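Local coordinates for 462aa long hypothetical selenium-binding protein (Sulfolobus tokodaii, PDB 2ECE) that has no established function but folds as a beta-propeller and, like other members of its family, may bind selenium, at residues Ser338-Gly343 with Ala382-Glu387; Asn211-Gly216 with Ser403-Gln408; Ala80-Leu85 with Asp457-Pro462; Asp192-Leu197 with Glu255-His260. All coordinates share one frame; numbering follows the deposited sequence.

Contact 1: Ser338-Gly343 with Ala382-Glu387; sequences SLWGIG and APQMLE
Trp340 and Gln384 meet at a slant across this blade junction. The indole, with CG anti to the backbone N (chi1 -165°), lies beneath the Gln384 chain, whose CG sits over one face of the five-membered ring as a CH-pi contact, 4.1 Å from its centroid. The ring and amide planes are nearly perpendicular (89°), and the amide end turns away to Thr324 and Ser400, while Trp340 NE1 bonds to Asn399 O. At the indole's edge, CD1 comes within 3.3 Å of Pro383 O, and Ala382 CB presses on Trp340 O at 3.2 Å. Beside this, Ser338 OG donates a short 2.6 Å hydrogen bond to Gln384 O, lying in the carbonyl plane on a lone pair. Ser338 CB also touches Pro383 CB and, at 4.1 Å, Leu386 CD1. Gly343 brings its CA against the Ala382 methyl, with backbone angles that themselves call for glycine. The contact thus joins the end of strand 334-339, in one propeller blade, to the loop entering strand 386-388, the innermost strand of the next, with Pro383 and Leu386 both touching Val345 of strand 344-349 and Val397 of strand 394-398.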
loop_
_atom_site.group_PDB
_atom_site.type_symbol
_atom_site.label_atom_id
_atom_site.label_comp_id
_atom_site.label_asym_id
_atom_site.label_seq_id
_atom_site.Cartn_x
_atom_site.Cartn_y
_atom_site.Cartn_z
ATOM N N SER A 338 7.008 6.356 5.425
ATOM C CA SER A 338 7.392 5.495 6.524
ATOM C C SER A 338 8.840 5.124 6.222
ATOM O O SER A 338 9.225 4.989 5.057
ATOM C CB SER A 338 6.516 4.241 6.571
ATOM O OG SER A 338 6.689 3.445 5.406
ATOM N N LEU A 339 9.655 5.008 7.263
ATOM C CA LEU A 339 11.047 4.619 7.095
ATOM C C LEU A 339 11.145 3.319 7.867
ATOM O O LEU A 339 11.320 3.312 9.084
ATOM C CB LEU A 339 12.004 5.665 7.682
ATOM C CG LEU A 339 12.393 6.868 6.815
ATOM C CD1 LEU A 339 11.210 7.816 6.669
ATOM C CD2 LEU A 339 13.574 7.596 7.460
ATOM N N TRP A 340 11.009 2.219 7.139
ATOM C CA TRP A 340 11.032 0.888 7.718
ATOM C C TRP A 340 12.408 0.455 8.214
ATOM O O TRP A 340 12.519 -0.498 8.977
ATOM C CB TRP A 340 10.516 -0.108 6.684
ATOM C CG TRP A 340 10.165 -1.434 7.254
ATOM C CD1 TRP A 340 9.173 -1.706 8.155
ATOM C CD2 TRP A 340 10.757 -2.692 6.915
ATOM N NE1 TRP A 340 9.107 -3.064 8.392
ATOM C CE2 TRP A 340 10.072 -3.689 7.646
ATOM C CE3 TRP A 340 11.807 -3.074 6.066
ATOM C CZ2 TRP A 340 10.393 -5.042 7.546
ATOM C CZ3 TRP A 340 12.126 -4.426 5.968
ATOM C CH2 TRP A 340 11.423 -5.389 6.706
ATOM N N GLY A 341 13.453 1.151 7.775
ATOM C CA GLY A 341 14.794 0.804 8.212
ATOM C C GLY A 341 15.166 1.596 9.449
ATOM O O GLY A 341 15.377 1.038 10.524
ATOM N N ILE A 342 15.221 2.915 9.299
ATOM C CA ILE A 342 15.569 3.790 10.408
ATOM C C ILE A 342 14.535 3.790 11.540
ATOM O O ILE A 342 14.904 3.796 12.719
ATOM C CB ILE A 342 15.812 5.222 9.887
ATOM C CG1 ILE A 342 17.168 5.261 9.175
ATOM C CG2 ILE A 342 15.735 6.229 11.033
ATOM C CD1 ILE A 342 17.379 6.465 8.303
ATOM N N GLY A 343 13.250 3.778 11.187
ATOM C CA GLY A 343 12.200 3.762 12.195
ATOM C C GLY A 343 11.456 5.075 12.373
ATOM O O GLY A 343 11.398 5.622 13.479
ATOM N N ALA A 382 9.359 -1.692 12.307
ATOM C CA ALA A 382 9.320 -0.239 12.164
ATOM C C ALA A 382 8.086 0.140 11.347
ATOM O O ALA A 382 7.354 -0.734 10.888
ATOM C CB ALA A 382 10.581 0.238 11.463
ATOM N N PRO A 383 7.830 1.449 11.169
ATOM C CA PRO A 383 6.656 1.850 10.385
ATOM C C PRO A 383 6.780 1.325 8.956
ATOM O O PRO A 383 7.868 1.321 8.381
ATOM C CB PRO A 383 6.715 3.370 10.425
ATOM C CG PRO A 383 7.401 3.656 11.730
ATOM C CD PRO A 383 8.505 2.630 11.739
ATOM N N GLN A 384 5.700 0.751 8.446
ATOM C CA GLN A 384 5.687 0.272 7.073
ATOM C C GLN A 384 4.464 0.869 6.361
ATOM O O GLN A 384 4.528 1.971 5.814
ATOM C CB GLN A 384 5.665 -1.254 7.077
ATOM C CG GLN A 384 6.253 -1.917 5.851
ATOM C CD GLN A 384 5.454 -1.635 4.590
ATOM O OE1 GLN A 384 5.634 -0.604 3.942
ATOM N NE2 GLN A 384 4.554 -2.551 4.246
ATOM N N MET A 385 3.343 0.161 6.404
ATOM C CA MET A 385 2.135 0.664 5.764
ATOM C C MET A 385 1.528 1.790 6.584
ATOM O O MET A 385 1.576 1.779 7.814
ATOM C CB MET A 385 1.087 -0.439 5.580
ATOM C CG MET A 385 1.356 -1.374 4.418
ATOM S SD MET A 385 1.833 -0.534 2.896
ATOM C CE MET A 385 0.269 0.210 2.382
ATOM N N LEU A 386 0.962 2.766 5.881
ATOM C CA LEU A 386 0.324 3.915 6.511
ATOM C C LEU A 386 -1.052 4.101 5.898
ATOM O O LEU A 386 -1.301 3.676 4.765
ATOM C CB LEU A 386 1.116 5.201 6.230
ATOM C CG LEU A 386 2.605 5.302 6.551
ATOM C CD1 LEU A 386 3.180 6.577 5.942
ATOM C CD2 LEU A 386 2.793 5.296 8.060
ATOM N N GLU A 387 -1.952 4.723 6.645
ATOM C CA GLU A 387 -3.262 5.040 6.097
ATOM C C GLU A 387 -3.766 6.282 6.810
ATOM O O GLU A 387 -3.578 6.430 8.016
ATOM C CB GLU A 387 -4.248 3.891 6.243
ATOM C CG GLU A 387 -5.432 4.088 5.306
ATOM C CD GLU A 387 -4.984 4.591 3.942
ATOM O OE1 GLU A 387 -4.531 3.766 3.119
ATOM O OE2 GLU A 387 -5.059 5.823 3.698
#

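Contact 2: Asn211-Gly216 with Ser403-Gln408; sequences NTIEDG and STWDNQ
Trp405 and Thr404, on the short helix 403-409, reach across to the type I beta turn Ile213-Gly216. Two propeller blades are joined here, the turn lying between strands 201-204 and 229-234 and the helix between strands 394-398 and 417-423. From CB, the Trp405 chain sets CG anti to its own carbonyl carbon (chi1 -70°), which swings the pyrrole edge of the indole toward the turn. CD1 passes 3.8 Å from Gly216 CA. The next atom, NE1, makes the polar contact: its N-H points to Ile213 O at 3.1 Å with an angle of 160°, the acceptor lying almost exactly in the ring plane. Farther along, CE2 lies near Gly216 C, and CZ2 packs against Ile213 CG2 at 4.1 Å, the two side chains crossing at about a right angle. Ile213 O also takes the N-H of Gly216 that closes the turn, and the two donors arrive from opposite faces of its carbonyl plane. With an alanine in place of Trp405, Ile213 O would probably keep just the turn's own donor of these two, and a gap would be likely to open beside Ile213 and Gly216. Thr404 OG1 adds a second link, donating to Glu214 O at 2.9 Å from well above the carbonyl plane; Arg104 also grips that oxygen. One helical turn on, Gln408 OE1, itself bonded to Leu217 N, sits over one face of the Trp405 ring, 4.1 Å above its plane and offset toward the rim. There it approaches Gly216 CA to 3.4 Å, where a side chain on the glycine would collide with it.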
loop_
_atom_site.group_PDB
_atom_site.type_symbol
_atom_site.label_atom_id
_atom_site.label_comp_id
_atom_site.label_asym_id
_atom_site.label_seq_id
_atom_site.Cartn_x
_atom_site.Cartn_y
_atom_site.Cartn_z
ATOM N N ASN A 211 9.804 -15.256 -8.135
ATOM C CA ASN A 211 10.992 -16.076 -7.950
ATOM C C ASN A 211 12.203 -15.294 -7.454
ATOM O O ASN A 211 13.199 -15.886 -7.041
ATOM C CB ASN A 211 11.317 -16.836 -9.244
ATOM C CG ASN A 211 10.267 -17.884 -9.566
ATOM O OD1 ASN A 211 9.552 -18.338 -8.673
ATOM N ND2 ASN A 211 10.171 -18.277 -10.834
ATOM N N THR A 212 12.118 -13.967 -7.475
ATOM C CA THR A 212 13.218 -13.141 -6.987
ATOM C C THR A 212 13.022 -12.739 -5.522
ATOM O O THR A 212 13.958 -12.804 -4.719
ATOM C CB THR A 212 13.366 -11.831 -7.802
ATOM O OG1 THR A 212 13.786 -12.131 -9.141
ATOM C CG2 THR A 212 14.388 -10.907 -7.139
ATOM N N ILE A 213 11.796 -12.343 -5.178
ATOM C CA ILE A 213 11.490 -11.861 -3.833
ATOM C C ILE A 213 11.014 -12.839 -2.759
ATOM O O ILE A 213 11.328 -12.649 -1.587
ATOM C CB ILE A 213 10.452 -10.704 -3.897
ATOM C CG1 ILE A 213 9.071 -11.245 -4.281
ATOM C CG2 ILE A 213 10.891 -9.662 -4.919
ATOM C CD1 ILE A 213 8.179 -11.536 -3.086
ATOM N N GLU A 214 10.282 -13.883 -3.133
ATOM C CA GLU A 214 9.749 -14.797 -2.124
ATOM C C GLU A 214 10.711 -15.391 -1.086
ATOM O O GLU A 214 10.337 -15.521 0.079
ATOM C CB GLU A 214 8.945 -15.911 -2.798
ATOM C CG GLU A 214 7.757 -15.371 -3.589
ATOM C CD GLU A 214 6.793 -16.449 -4.042
ATOM O OE1 GLU A 214 7.252 -17.547 -4.423
ATOM O OE2 GLU A 214 5.573 -16.189 -4.036
ATOM N N ASP A 215 11.936 -15.738 -1.476
ATOM C CA ASP A 215 12.876 -16.303 -0.507
ATOM C C ASP A 215 13.722 -15.248 0.201
ATOM O O ASP A 215 14.686 -15.584 0.889
ATOM C CB ASP A 215 13.798 -17.342 -1.168
ATOM C CG ASP A 215 13.057 -18.597 -1.582
ATOM O OD1 ASP A 215 12.098 -18.970 -0.878
ATOM O OD2 ASP A 215 13.436 -19.220 -2.602
ATOM N N GLY A 216 13.365 -13.977 0.028
ATOM C CA GLY A 216 14.103 -12.909 0.676
ATOM C C GLY A 216 14.893 -12.026 -0.268
ATOM O O GLY A 216 14.974 -12.290 -1.468
ATOM N N SER A 403 6.782 -11.376 4.756
ATOM C CA SER A 403 7.233 -12.508 5.568
ATOM C C SER A 403 8.744 -12.728 5.653
ATOM O O SER A 403 9.335 -12.574 6.715
ATOM C CB SER A 403 6.562 -13.795 5.076
ATOM O OG SER A 403 6.901 -14.057 3.725
ATOM N N THR A 404 9.365 -13.081 4.534
ATOM C CA THR A 404 10.797 -13.346 4.523
ATOM C C THR A 404 11.693 -12.122 4.637
ATOM O O THR A 404 12.818 -12.227 5.127
ATOM C CB THR A 404 11.189 -14.157 3.277
ATOM O OG1 THR A 404 10.649 -13.538 2.105
ATOM C CG2 THR A 404 10.649 -15.578 3.392
ATOM N N TRP A 405 11.211 -10.964 4.195
ATOM C CA TRP A 405 12.015 -9.755 4.306
ATOM C C TRP A 405 12.019 -9.285 5.763
ATOM O O TRP A 405 13.035 -8.784 6.255
ATOM C CB TRP A 405 11.479 -8.655 3.372
ATOM C CG TRP A 405 11.713 -8.956 1.911
ATOM C CD1 TRP A 405 11.527 -10.158 1.283
ATOM C CD2 TRP A 405 12.189 -8.049 0.907
ATOM N NE1 TRP A 405 11.864 -10.056 -0.045
ATOM C CE2 TRP A 405 12.273 -8.775 -0.304
ATOM C CE3 TRP A 405 12.555 -6.694 0.911
ATOM C CZ2 TRP A 405 12.707 -8.191 -1.505
ATOM C CZ3 TRP A 405 12.988 -6.112 -0.290
ATOM C CH2 TRP A 405 13.061 -6.865 -1.477
ATOM N N ASP A 406 10.892 -9.452 6.455
ATOM C CA ASP A 406 10.811 -9.061 7.864
ATOM C C ASP A 406 11.912 -9.813 8.608
ATOM O O ASP A 406 12.674 -9.241 9.388
ATOM C CB ASP A 406 9.477 -9.481 8.498
ATOM C CG ASP A 406 8.277 -8.733 7.935
ATOM O OD1 ASP A 406 8.460 -7.724 7.222
ATOM O OD2 ASP A 406 7.142 -9.167 8.229
ATOM N N ASN A 407 11.969 -11.113 8.345
ATOM C CA ASN A 407 12.924 -11.997 8.989
ATOM C C ASN A 407 14.388 -11.664 8.730
ATOM O O ASN A 407 15.255 -12.063 9.503
ATOM C CB ASN A 407 12.626 -13.443 8.591
ATOM C CG ASN A 407 11.264 -13.910 9.087
ATOM O OD1 ASN A 407 10.630 -13.245 9.917
ATOM N ND2 ASN A 407 10.808 -15.058 8.587
ATOM N N GLN A 408 14.668 -10.927 7.663
ATOM C CA GLN A 408 16.046 -10.554 7.355
ATOM C C GLN A 408 16.459 -9.274 8.065
ATOM O O GLN A 408 17.561 -9.184 8.611
ATOM C CB GLN A 408 16.231 -10.349 5.857
ATOM C CG GLN A 408 16.116 -11.598 5.029
ATOM C CD GLN A 408 16.251 -11.294 3.558
ATOM O OE1 GLN A 408 15.365 -10.684 2.958
ATOM N NE2 GLN A 408 17.369 -11.698 2.967
#

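Contact 3: Ala80-Leu85 with Asp457-Pro462; sequences ACSSAL and DSYCYP
The C-terminal tail of the propeller, Asp457-Pro462, is laid along a short 3-10 turn, Ser82-Leu85, with Asp457 and Ser82 as the main pair. Asp457 OD2 takes two bonds from that one serine. Its backbone N donates at 2.9 Å, nearly straight (166°) but from above the carboxylate plane, and its OG donates on the anti side, also at 2.9 Å. Both donors can reach one oxygen because chi1 of -65° sets OG beside the serine's own N. Ser82 OG is also hydrogen-bonded with Tyr13 N. Arg95 forms a salt bridge with Asp457 OD2, which probably offsets much of this buried charge, and Cys81 CB abuts that oxygen at 3.2 Å. Ser82 CB also rests against the Tyr459 ring at CD2, 3.6 Å away. Farther along, a water bridges Ser82 O and Cys460 N, and Tyr461 OH donates to Leu85 O at 2.9 Å, with that oxygen at the edge of the ring, near its plane. Two disulfides frame the site: Cys81 to Cys145, and Cys460 in the tail to Cys86, immediately after the turn. The result is a disulfide-fastened terminal tail, in which a carboxylate grips the backbone N-H and hydroxyl of the serine that opens a 3-10 turn.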
loop_
_atom_site.group_PDB
_atom_site.type_symbol
_atom_site.label_atom_id
_atom_site.label_comp_id
_atom_site.label_asym_id
_atom_site.label_seq_id
_atom_site.Cartn_x
_atom_site.Cartn_y
_atom_site.Cartn_z
ATOM N N ALA A 80 -16.161 -1.614 -4.678
ATOM C CA ALA A 80 -16.578 -0.372 -5.317
ATOM C C ALA A 80 -16.309 0.818 -4.414
ATOM O O ALA A 80 -16.287 0.695 -3.187
ATOM C CB ALA A 80 -18.072 -0.429 -5.673
ATOM N N CYS A 81 -16.109 1.977 -5.027
ATOM C CA CYS A 81 -15.842 3.173 -4.259
ATOM C C CYS A 81 -16.271 4.446 -4.989
ATOM O O CYS A 81 -17.079 4.385 -5.909
ATOM C CB CYS A 81 -14.362 3.210 -3.883
ATOM S SG CYS A 81 -13.152 3.080 -5.239
ATOM N N SER A 82 -15.733 5.594 -4.581
ATOM C CA SER A 82 -16.110 6.872 -5.189
ATOM C C SER A 82 -16.033 6.922 -6.716
ATOM O O SER A 82 -16.744 7.702 -7.357
ATOM C CB SER A 82 -15.269 8.004 -4.590
ATOM O OG SER A 82 -15.562 8.161 -3.210
ATOM N N SER A 83 -15.171 6.092 -7.295
ATOM C CA SER A 83 -15.012 6.052 -8.743
ATOM C C SER A 83 -16.319 5.684 -9.445
ATOM O O SER A 83 -16.465 5.925 -10.642
ATOM C CB SER A 83 -13.928 5.045 -9.124
ATOM O OG SER A 83 -14.273 3.743 -8.666
ATOM N N ALA A 84 -17.263 5.109 -8.701
ATOM C CA ALA A 84 -18.553 4.712 -9.271
ATOM C C ALA A 84 -19.389 5.916 -9.711
ATOM O O ALA A 84 -20.324 5.773 -10.502
ATOM C CB ALA A 84 -19.346 3.881 -8.263
ATOM N N LEU A 85 -19.058 7.090 -9.183
ATOM C CA LEU A 85 -19.776 8.308 -9.528
ATOM C C LEU A 85 -19.254 8.897 -10.837
ATOM O O LEU A 85 -19.761 9.911 -11.318
ATOM C CB LEU A 85 -19.649 9.333 -8.401
ATOM C CG LEU A 85 -20.316 8.937 -7.077
ATOM C CD1 LEU A 85 -20.049 10.005 -6.030
ATOM C CD2 LEU A 85 -21.818 8.760 -7.282
ATOM N N ASP A 457 -9.811 5.256 -2.446
ATOM C CA ASP A 457 -10.671 5.870 -3.458
ATOM C C ASP A 457 -9.991 6.862 -4.392
ATOM O O ASP A 457 -9.042 7.540 -4.014
ATOM C CB ASP A 457 -11.819 6.632 -2.782
ATOM C CG ASP A 457 -12.800 5.730 -2.077
ATOM O OD1 ASP A 457 -12.357 4.841 -1.320
ATOM O OD2 ASP A 457 -14.016 5.928 -2.271
ATOM N N SER A 458 -10.499 6.942 -5.616
ATOM C CA SER A 458 -10.013 7.916 -6.587
ATOM C C SER A 458 -11.293 8.660 -6.968
ATOM O O SER A 458 -12.386 8.105 -6.872
ATOM C CB SER A 458 -9.358 7.247 -7.804
ATOM O OG SER A 458 -10.228 6.325 -8.427
ATOM N N TYR A 459 -11.170 9.913 -7.378
ATOM C CA TYR A 459 -12.358 10.697 -7.691
ATOM C C TYR A 459 -12.423 11.214 -9.128
ATOM O O TYR A 459 -11.394 11.350 -9.796
ATOM C CB TYR A 459 -12.438 11.851 -6.691
ATOM C CG TYR A 459 -12.168 11.395 -5.270
ATOM C CD1 TYR A 459 -10.866 11.360 -4.760
ATOM C CD2 TYR A 459 -13.201 10.925 -4.462
ATOM C CE1 TYR A 459 -10.600 10.861 -3.484
ATOM C CE2 TYR A 459 -12.947 10.423 -3.183
ATOM C CZ TYR A 459 -11.648 10.392 -2.705
ATOM O OH TYR A 459 -11.397 9.874 -1.458
ATOM N N CYS A 460 -13.637 11.486 -9.603
ATOM C CA CYS A 460 -13.810 11.996 -10.957
ATOM C C CYS A 460 -14.187 13.472 -11.010
ATOM O O CYS A 460 -14.376 14.025 -12.090
ATOM C CB CYS A 460 -14.849 11.172 -11.722
ATOM S SG CYS A 460 -14.097 9.791 -12.638
ATOM N N TYR A 461 -14.292 14.114 -9.855
ATOM C CA TYR A 461 -14.651 15.528 -9.830
ATOM C C TYR A 461 -13.735 16.311 -8.904
ATOM O O TYR A 461 -13.352 15.830 -7.836
ATOM C CB TYR A 461 -16.119 15.696 -9.415
ATOM C CG TYR A 461 -17.041 14.844 -10.254
ATOM C CD1 TYR A 461 -17.256 13.499 -9.938
ATOM C CD2 TYR A 461 -17.614 15.346 -11.432
ATOM C CE1 TYR A 461 -18.007 12.675 -10.771
ATOM C CE2 TYR A 461 -18.364 14.524 -12.276
ATOM C CZ TYR A 461 -18.550 13.188 -11.940
ATOM O OH TYR A 461 -19.239 12.354 -12.787
ATOM N N PRO A 462 -13.363 17.532 -9.310
ATOM C CA PRO A 462 -12.479 18.393 -8.522
ATOM C C PRO A 462 -13.124 19.001 -7.284
ATOM O O PRO A 462 -12.417 19.458 -6.388
ATOM C CB PRO A 462 -12.055 19.451 -9.531
ATOM C CG PRO A 462 -13.297 19.628 -10.335
ATOM C CD PRO A 462 -13.720 18.185 -10.583
ATOM O OXT PRO A 462 -14.372 19.035 -7.251
HETATM O O HOH W 1 -16.068 10.385 -8.092
#

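Contact 4: Asp192-Leu197 with Glu255-His260; sequences DFWWNL and ELRPLH
With CG anti to its backbone N (chi1 -173°), Asp192 extends its carboxylate toward the neighbouring strand, where bends at the second torsion in Glu255 and Arg257 fold both long chains back to meet it. Asp192 OD2 accepts Leu256 N at 2.8 Å in a nearly straight bond on its anti lone pair; the other oxygen, OD1, is hydrogen-bonded to Thr142. OD2 also lies at the edge of the Arg257 guanidinium, in a longer salt bridge to NH1 (3.5 Å). Arg257 grips Glu255 end-on, NH1 and NH2 both bonding to OE1 at 2.9 Å; NH1 also donates to Leu256 O, and NH2 forms a salt bridge with Asp325. A lysine in its place is likely to lose this flat multiple grip, leaving Asp192 and Glu255 less well screened from each other and Asp325 without its NH2 partner. Beyond the charges, Trp194 lays CE3 against Pro258 CD at 3.5 Å, while His144 stacks on its ring. Pro258 CG meets Trp195 O at 3.7 Å. Strands 193-196 and 255-258 run almost parallel (12°), their axes 6.5 Å apart at the closest. Side chains rather than backbone ladders bridge them here, as expected of the innermost strands of successive blades in a beta-propeller.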
loop_
_atom_site.group_PDB
_atom_site.type_symbol
_atom_site.label_atom_id
_atom_site.label_comp_id
_atom_site.label_asym_id
_atom_site.label_seq_id
_atom_site.Cartn_x
_atom_site.Cartn_y
_atom_site.Cartn_z
ATOM N N ASP A 192 2.784 -2.015 -8.064
ATOM C CA ASP A 192 1.611 -1.218 -7.704
ATOM C C ASP A 192 1.098 -0.514 -8.949
ATOM O O ASP A 192 1.718 -0.575 -10.008
ATOM C CB ASP A 192 1.959 -0.185 -6.607
ATOM C CG ASP A 192 0.730 0.551 -6.085
ATOM O OD1 ASP A 192 -0.320 -0.104 -5.890
ATOM O OD2 ASP A 192 0.816 1.778 -5.856
ATOM N N PHE A 193 -0.049 0.135 -8.826
ATOM C CA PHE A 193 -0.632 0.863 -9.940
ATOM C C PHE A 193 -1.758 1.726 -9.422
ATOM O O PHE A 193 -2.293 1.483 -8.348
ATOM C CB PHE A 193 -1.224 -0.095 -10.988
ATOM C CG PHE A 193 -2.564 -0.695 -10.588
ATOM C CD1 PHE A 193 -2.632 -1.790 -9.726
ATOM C CD2 PHE A 193 -3.757 -0.147 -11.061
ATOM C CE1 PHE A 193 -3.871 -2.331 -9.340
ATOM C CE2 PHE A 193 -5.001 -0.680 -10.682
ATOM C CZ PHE A 193 -5.056 -1.774 -9.819
ATOM N N TRP A 194 -2.088 2.754 -10.185
ATOM C CA TRP A 194 -3.225 3.596 -9.874
ATOM C C TRP A 194 -3.563 4.393 -11.123
ATOM O O TRP A 194 -3.078 4.073 -12.209
ATOM C CB TRP A 194 -3.009 4.513 -8.658
ATOM C CG TRP A 194 -4.334 4.692 -7.943
ATOM C CD1 TRP A 194 -5.570 4.413 -8.463
ATOM C CD2 TRP A 194 -4.565 5.162 -6.602
ATOM N NE1 TRP A 194 -6.549 4.672 -7.536
ATOM C CE2 TRP A 194 -5.967 5.132 -6.387
ATOM C CE3 TRP A 194 -3.732 5.600 -5.562
ATOM C CZ2 TRP A 194 -6.554 5.527 -5.178
ATOM C CZ3 TRP A 194 -4.322 5.998 -4.351
ATOM C CH2 TRP A 194 -5.719 5.955 -4.175
ATOM N N TRP A 195 -4.375 5.430 -10.993
ATOM C CA TRP A 195 -4.778 6.148 -12.181
ATOM C C TRP A 195 -5.319 7.546 -11.921
ATOM O O TRP A 195 -5.481 7.975 -10.777
ATOM C CB TRP A 195 -5.866 5.314 -12.886
ATOM C CG TRP A 195 -6.966 4.810 -11.919
ATOM C CD1 TRP A 195 -7.605 5.542 -10.959
ATOM C CD2 TRP A 195 -7.530 3.478 -11.838
ATOM N NE1 TRP A 195 -8.522 4.765 -10.287
ATOM C CE2 TRP A 195 -8.498 3.496 -10.803
ATOM C CE3 TRP A 195 -7.312 2.280 -12.535
ATOM C CZ2 TRP A 195 -9.248 2.360 -10.448
ATOM C CZ3 TRP A 195 -8.064 1.141 -12.179
ATOM C CH2 TRP A 195 -9.018 1.198 -11.143
ATOM N N ASN A 196 -5.574 8.248 -13.016
ATOM C CA ASN A 196 -6.206 9.554 -13.004
ATOM C C ASN A 196 -7.319 9.206 -13.982
ATOM O O ASN A 196 -7.098 9.146 -15.193
ATOM C CB ASN A 196 -5.317 10.643 -13.599
ATOM C CG ASN A 196 -6.016 11.992 -13.624
ATOM O OD1 ASN A 196 -7.110 12.118 -14.173
ATOM N ND2 ASN A 196 -5.393 13.002 -13.024
ATOM N N LEU A 197 -8.506 8.950 -13.452
ATOM C CA LEU A 197 -9.626 8.527 -14.282
ATOM C C LEU A 197 -10.107 9.463 -15.386
ATOM O O LEU A 197 -10.248 9.040 -16.526
ATOM C CB LEU A 197 -10.802 8.111 -13.383
ATOM C CG LEU A 197 -10.495 6.876 -12.516
ATOM C CD1 LEU A 197 -11.603 6.656 -11.496
ATOM C CD2 LEU A 197 -10.336 5.655 -13.402
ATOM N N GLU A 255 5.173 2.131 -4.298
ATOM C CA GLU A 255 3.890 2.816 -4.169
ATOM C C GLU A 255 3.613 4.047 -4.972
ATOM O O GLU A 255 4.340 5.056 -4.883
ATOM C CB GLU A 255 3.601 3.117 -2.672
ATOM C CG GLU A 255 3.619 1.921 -1.712
ATOM C CD GLU A 255 2.513 0.902 -1.961
ATOM O OE1 GLU A 255 1.415 1.301 -2.391
ATOM O OE2 GLU A 255 2.734 -0.303 -1.705
ATOM N N LEU A 256 2.518 3.983 -5.727
ATOM C CA LEU A 256 2.132 5.069 -6.638
ATOM C C LEU A 256 1.002 5.885 -6.071
ATOM O O LEU A 256 -0.054 5.333 -5.756
ATOM C CB LEU A 256 1.707 4.508 -8.011
ATOM C CG LEU A 256 2.839 4.112 -8.957
ATOM C CD1 LEU A 256 2.330 3.175 -10.037
ATOM C CD2 LEU A 256 3.437 5.374 -9.559
ATOM N N ARG A 257 1.198 7.192 -5.939
ATOM C CA ARG A 257 0.154 8.019 -5.359
ATOM C C ARG A 257 -0.161 9.284 -6.149
ATOM O O ARG A 257 0.499 10.310 -5.993
ATOM C CB ARG A 257 0.528 8.407 -3.923
ATOM C CG ARG A 257 0.702 7.226 -2.964
ATOM C CD ARG A 257 -0.629 6.532 -2.625
ATOM N NE ARG A 257 -0.445 5.499 -1.600
ATOM C CZ ARG A 257 -0.015 4.263 -1.836
ATOM N NH1 ARG A 257 0.270 3.874 -3.071
ATOM N NH2 ARG A 257 0.161 3.421 -0.827
ATOM N N PRO A 258 -1.160 9.209 -7.040
ATOM C CA PRO A 258 -1.557 10.372 -7.843
ATOM C C PRO A 258 -2.147 11.383 -6.850
ATOM O O PRO A 258 -2.618 10.983 -5.780
ATOM C CB PRO A 258 -2.662 9.811 -8.745
ATOM C CG PRO A 258 -2.341 8.336 -8.837
ATOM C CD PRO A 258 -1.916 8.004 -7.429
ATOM N N LEU A 259 -2.118 12.677 -7.166
ATOM C CA LEU A 259 -2.750 13.621 -6.251
ATOM C C LEU A 259 -4.240 13.280 -6.357
ATOM O O LEU A 259 -4.693 12.757 -7.383
ATOM C CB LEU A 259 -2.501 15.077 -6.665
ATOM C CG LEU A 259 -1.092 15.633 -6.420
ATOM C CD1 LEU A 259 -1.138 17.161 -6.488
ATOM C CD2 LEU A 259 -0.579 15.199 -5.063
ATOM N N HIS A 260 -4.996 13.552 -5.303
ATOM C CA HIS A 260 -6.417 13.229 -5.296
ATOM C C HIS A 260 -7.267 14.083 -6.241
ATOM O O HIS A 260 -8.259 13.603 -6.801
ATOM C CB HIS A 260 -6.936 13.312 -3.862
ATOM C CG HIS A 260 -6.228 12.382 -2.919
ATOM N ND1 HIS A 260 -6.471 11.024 -2.885
ATOM C CD2 HIS A 260 -5.249 12.610 -2.014
ATOM C CE1 HIS A 260 -5.670 10.457 -2.000
ATOM N NE2 HIS A 260 -4.919 11.397 -1.458
HETATM O O HOH W 2 -0.666 -0.063 -3.124
#

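In the fold
Contacts 1, 3 and 4 are buried and contact 2 only partly; contacts 1 and 4 lie nearer the centre and join successive blades, contacts 2 and 3 farther out, on opposite sides of the chain's centre, about 35 Å apart between centres. Contact 4 depends on buried charge, contact 1 mostly on ring, methyl and carbonyl packing, contact 2 on side-chain donors meeting turn carbonyls, and contact 3 combines a carboxylate with flanking disulfides. Neighbours also touch: Trp340 of contact 1 packs on Asp406 in the helix of contact 2, and Ser458 of contact 3 probably hydrogen-bonds Trp195 of contact 4. Asp325 serves both inner sites, bonding Leu386 N in contact 1 and Arg257 in contact 4.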